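PDB 4JDX: fluorescence recovery protein from Synechocystis sp., which binds the C-terminal domain of the active orange carotenoid protein and speeds its return to the orange form, restoring phycobilisome fluorescence after photoprotective quenching. Local coordinates for residues A[23-26]-A[27-30]; A[78-81]-A[82-86]. All blocks are in the same frame, centred on the assembly; numbering follows the deposited sequence.

In the fold
Contact 1 comes first along the chain, as one turn passing into the next within the long helix 17-47. Helix 53-70 follows, and contact 2 then forms the start of helix 80-89. Neither contact closes a loop: each is made of consecutive residues, and the two follow in series without nesting or crossing. Their centres lie about 13 Å apart, yet their side chains meet. Phe-27 CE1 comes within 3.4 Å of Phe-84 CZ with the ring planes about 50° apart, and Ala-23, Leu-26 and Val-83 also take part. Helix 17-47 is thus joined to helix 80-89, which also packs on the C-terminal helix 103-114.

Contact 1 (A[23-26]-A[27-30]); sequences AHAL and FRKA
Phe-27 N donates to Ala-23 O at 2.8 Å, the shortest of four successive i to i+4 bonds that make this piece of helix 17-47 a regular alpha-helix. Arg-28 to His-24, Lys-29 to Ala-25 and Ala-30 to Leu-26 continue the pattern, the Arg-28 and Ala-30 bonds both nearly straight. On the exposed side, the Arg-28 chain bends at its third torsion (chi3 -75°) and folds back over the preceding turn. His-24 O thereby sits over the centre of one guanidinium face, 3.7 Å above its plane, while Arg-28 NH2 comes to 3.5 Å from Ala-25 CA. Leu-26 CD1 lies 4.2 Å from CD of Lys-29, an apolar touch along the lysine stem. Leu-26 also reaches Val-93 and Glu-97. His-24 is held by a hydrogen bond from NE2 to Asp-75 OD1, which ties the helix to the segment ahead of helix 80-89. The Phe-27 ring leads away from this turn toward helix 80-89, where it joins Ala-23 and Leu-26 against Val-83, Phe-84 and Leu-87. At its root the ring stays close to the backbone of the preceding turn, Phe-27 CG 3.6 Å from Ala-23 O.

Contact 2 (A[78-81]-A[82-86]); sequences SVII and FVFAQ
Val-83 N donates to Val-79 O at 2.8 Å, almost in line with the carbonyl (C=O...N 168°) and closing the first turn of helix 80-89. Val-79 is the N-cap residue, and here it is its main-chain carbonyl that receives the bond. Longer i to i+4 bonds follow from Phe-84 N to Ile-80 O and from Ala-85 N to Ile-81 O, both 3.3 Å. The side chains pack along the same turns. Val-83 CG2, set beside its own backbone N, comes to 3.3 Å from Val-79 O and also meets Val-79 CG2, the two valines crossing at a slant. Phe-82 swings back toward the helix start: its CB lies 3.2 Å from Val-79 O, and CE2 approaches Ser-78 O. Ile-80 and Phe-84 run side by side, pointing the same way. With CG1 anti to the backbone N (chi1 -176°), Ile-80 brings that carbon within 3.8 Å of Phe-84 CE2, and CD2 of the ring sits near Ile-80 O at 3.2 Å. Cutting Phe-84 back to an alanine would probably leave Ile-80 CG1 without its aromatic neighbour and open a gap beside Phe-27. Outward from this turn, Phe-84 faces helix 17-47 and also packs on Ile-109 of helix 103-114. Ile-80 and Ile-81 touch Trp-15. Ile-81 also reaches Ile-109, while Phe-82 and Ala-85 meet Leu-112, so helix 80-89 lies between the long N-terminal helix and the C-terminal one.

Contact 1 (A[23-26]-A[27-30])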
loop_
_atom_site.group_PDB
_atom_site.type_symbol
_atom_site.label_atom_id
_atom_site.label_comp_id
_atom_site.label_asym_id
_atom_site.label_seq_id
_atom_site.Cartn_x
_atom_site.Cartn_y
_atom_site.Cartn_z
ATOM N N ALA A 23 4.283 15.914 27.303
ATOM C CA ALA A 23 3.491 15.944 26.078
ATOM C C ALA A 23 4.165 15.082 25.018
ATOM O O ALA A 23 3.504 14.324 24.306
ATOM C CB ALA A 23 3.330 17.374 25.583
ATOM N N HIS A 24 5.486 15.198 24.926
ATOM C CA HIS A 24 6.272 14.395 23.995
ATOM C C HIS A 24 6.108 12.914 24.296
ATOM O O HIS A 24 5.946 12.097 23.387
ATOM C CB HIS A 24 7.753 14.772 24.081
ATOM C CG HIS A 24 8.079 16.090 23.452
ATOM N ND1 HIS A 24 9.208 16.812 23.781
ATOM C CD2 HIS A 24 7.433 16.814 22.509
ATOM C CE1 HIS A 24 9.238 17.924 23.072
ATOM N NE2 HIS A 24 8.172 17.950 22.290
ATOM N N ALA A 25 6.147 12.572 25.581
ATOM C CA ALA A 25 6.044 11.184 26.007
ATOM C C ALA A 25 4.659 10.646 25.674
ATOM O O ALA A 25 4.496 9.464 25.364
ATOM C CB ALA A 25 6.319 11.067 27.500
ATOM N N LEU A 26 3.664 11.523 25.729
ATOM C CA LEU A 26 2.291 11.135 25.440
ATOM C C LEU A 26 2.077 11.011 23.934
ATOM O O LEU A 26 1.310 10.165 23.474
ATOM C CB LEU A 26 1.309 12.143 26.039
ATOM C CG LEU A 26 -0.166 11.825 25.796
ATOM C CD1 LEU A 26 -0.477 10.383 26.196
ATOM C CD2 LEU A 26 -1.051 12.808 26.551
ATOM N N PHE A 27 2.764 11.857 23.169
ATOM C CA PHE A 27 2.734 11.776 21.711
ATOM C C PHE A 27 3.224 10.414 21.242
ATOM O O PHE A 27 2.564 9.742 20.454
ATOM C CB PHE A 27 3.616 12.863 21.087
ATOM C CG PHE A 27 2.878 14.125 20.728
ATOM C CD1 PHE A 27 1.617 14.383 21.232
ATOM C CD2 PHE A 27 3.450 15.049 19.871
ATOM C CE1 PHE A 27 0.946 15.543 20.894
ATOM C CE2 PHE A 27 2.781 16.207 19.530
ATOM C CZ PHE A 27 1.529 16.453 20.041
ATOM N N ARG A 28 4.391 10.014 21.731
ATOM C CA ARG A 28 4.980 8.739 21.351
ATOM C C ARG A 28 4.059 7.587 21.736
ATOM O O ARG A 28 3.891 6.636 20.979
ATOM C CB ARG A 28 6.345 8.574 22.019
ATOM C CG ARG A 28 7.377 9.588 21.550
ATOM C CD ARG A 28 8.750 9.291 22.127
ATOM N NE ARG A 28 8.849 9.665 23.536
ATOM C CZ ARG A 28 9.396 10.790 23.990
ATOM N NH1 ARG A 28 9.915 11.683 23.156
ATOM N NH2 ARG A 28 9.429 11.026 25.295
ATOM N N LYS A 29 3.457 7.688 22.916
ATOM C CA LYS A 29 2.537 6.669 23.403
ATOM C C LYS A 29 1.369 6.506 22.433
ATOM O O LYS A 29 1.043 5.394 22.019
ATOM C CB LYS A 29 2.010 7.065 24.780
ATOM C CG LYS A 29 1.405 5.927 25.578
ATOM C CD LYS A 29 0.823 6.445 26.881
ATOM C CE LYS A 29 0.648 5.340 27.905
ATOM N NZ LYS A 29 1.777 5.303 28.878
ATOM N N ALA A 30 0.749 7.628 22.077
ATOM C CA ALA A 30 -0.372 7.640 21.144
ATOM C C ALA A 30 0.067 7.099 19.789
ATOM O O ALA A 30 -0.650 6.328 19.149
ATOM C CB ALA A 30 -0.911 9.057 20.991
#

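Contact 2 (A[78-81]-A[82-86])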
loop_
_atom_site.group_PDB
_atom_site.type_symbol
_atom_site.label_atom_id
_atom_site.label_comp_id
_atom_site.label_asym_id
_atom_site.label_seq_id
_atom_site.Cartn_x
_atom_site.Cartn_y
_atom_site.Cartn_z
ATOM N N SER A 78 1.557 26.268 17.538
ATOM C CA SER A 78 0.426 26.748 16.754
ATOM C C SER A 78 -0.721 25.739 16.686
ATOM O O SER A 78 -1.889 26.124 16.610
ATOM C CB SER A 78 0.884 27.089 15.335
ATOM O OG SER A 78 1.290 25.923 14.643
ATOM N N VAL A 79 -0.386 24.454 16.713
ATOM C CA VAL A 79 -1.378 23.401 16.510
ATOM C C VAL A 79 -1.356 22.312 17.582
ATOM O O VAL A 79 -2.246 21.461 17.618
ATOM C CB VAL A 79 -1.171 22.724 15.141
ATOM C CG1 VAL A 79 -1.364 23.736 14.018
ATOM C CG2 VAL A 79 0.212 22.082 15.069
ATOM N N ILE A 80 -0.352 22.338 18.454
ATOM C CA ILE A 80 -0.170 21.273 19.439
ATOM C C ILE A 80 -1.441 21.023 20.246
ATOM O O ILE A 80 -1.741 19.884 20.608
ATOM C CB ILE A 80 0.993 21.584 20.403
ATOM C CG1 ILE A 80 1.223 20.406 21.355
ATOM C CG2 ILE A 80 0.721 22.866 21.181
ATOM C CD1 ILE A 80 2.494 20.521 22.171
ATOM N N ILE A 81 -2.186 22.087 20.521
ATOM C CA ILE A 81 -3.446 21.972 21.249
ATOM C C ILE A 81 -4.499 21.279 20.391
ATOM O O ILE A 81 -5.277 20.461 20.883
ATOM C CB ILE A 81 -3.987 23.351 21.674
ATOM C CG1 ILE A 81 -3.046 23.999 22.690
ATOM C CG2 ILE A 81 -5.391 23.219 22.262
ATOM C CD1 ILE A 81 -3.045 23.314 24.050
ATOM N N PHE A 82 -4.517 21.614 19.105
ATOM C CA PHE A 82 -5.454 21.009 18.167
ATOM C C PHE A 82 -5.144 19.527 18.009
ATOM O O PHE A 82 -6.049 18.699 17.904
ATOM C CB PHE A 82 -5.372 21.707 16.804
ATOM C CG PHE A 82 -5.726 23.174 16.844
ATOM C CD1 PHE A 82 -6.545 23.681 17.838
ATOM C CD2 PHE A 82 -5.239 24.046 15.885
ATOM C CE1 PHE A 82 -6.870 25.024 17.874
ATOM C CE2 PHE A 82 -5.562 25.391 15.918
ATOM C CZ PHE A 82 -6.377 25.879 16.913
ATOM N N VAL A 83 -3.857 19.199 18.008
ATOM C CA VAL A 83 -3.415 17.821 17.831
ATOM C C VAL A 83 -3.955 16.942 18.951
ATOM O O VAL A 83 -4.525 15.882 18.694
ATOM C CB VAL A 83 -1.874 17.717 17.807
ATOM C CG1 VAL A 83 -1.429 16.255 17.767
ATOM C CG2 VAL A 83 -1.299 18.491 16.624
ATOM N N PHE A 84 -3.777 17.383 20.192
ATOM C CA PHE A 84 -4.261 16.624 21.342
ATOM C C PHE A 84 -5.764 16.384 21.258
ATOM O O PHE A 84 -6.242 15.285 21.538
ATOM C CB PHE A 84 -3.909 17.335 22.651
ATOM C CG PHE A 84 -2.509 17.063 23.126
ATOM C CD1 PHE A 84 -2.102 15.772 23.403
ATOM C CD2 PHE A 84 -1.602 18.094 23.293
ATOM C CE1 PHE A 84 -0.818 15.515 23.835
ATOM C CE2 PHE A 84 -0.316 17.839 23.726
ATOM C CZ PHE A 84 0.074 16.549 23.998
ATOM N N ALA A 85 -6.501 17.414 20.856
ATOM C CA ALA A 85 -7.944 17.309 20.690
ATOM C C ALA A 85 -8.281 16.196 19.703
ATOM O O ALA A 85 -9.175 15.383 19.946
ATOM C CB ALA A 85 -8.515 18.633 20.207
ATOM N N GLN A 86 -7.554 16.163 18.591
ATOM C CA GLN A 86 -7.762 15.143 17.568
ATOM C C GLN A 86 -7.460 13.751 18.121
ATOM O O GLN A 86 -8.241 12.816 17.939
ATOM C CB GLN A 86 -6.874 15.416 16.354
ATOM C CG GLN A 86 -7.167 14.516 15.165
ATOM C CD GLN A 86 -8.539 14.776 14.558
ATOM O OE1 GLN A 86 -9.108 15.855 14.724
ATOM N NE2 GLN A 86 -9.075 13.785 13.853
#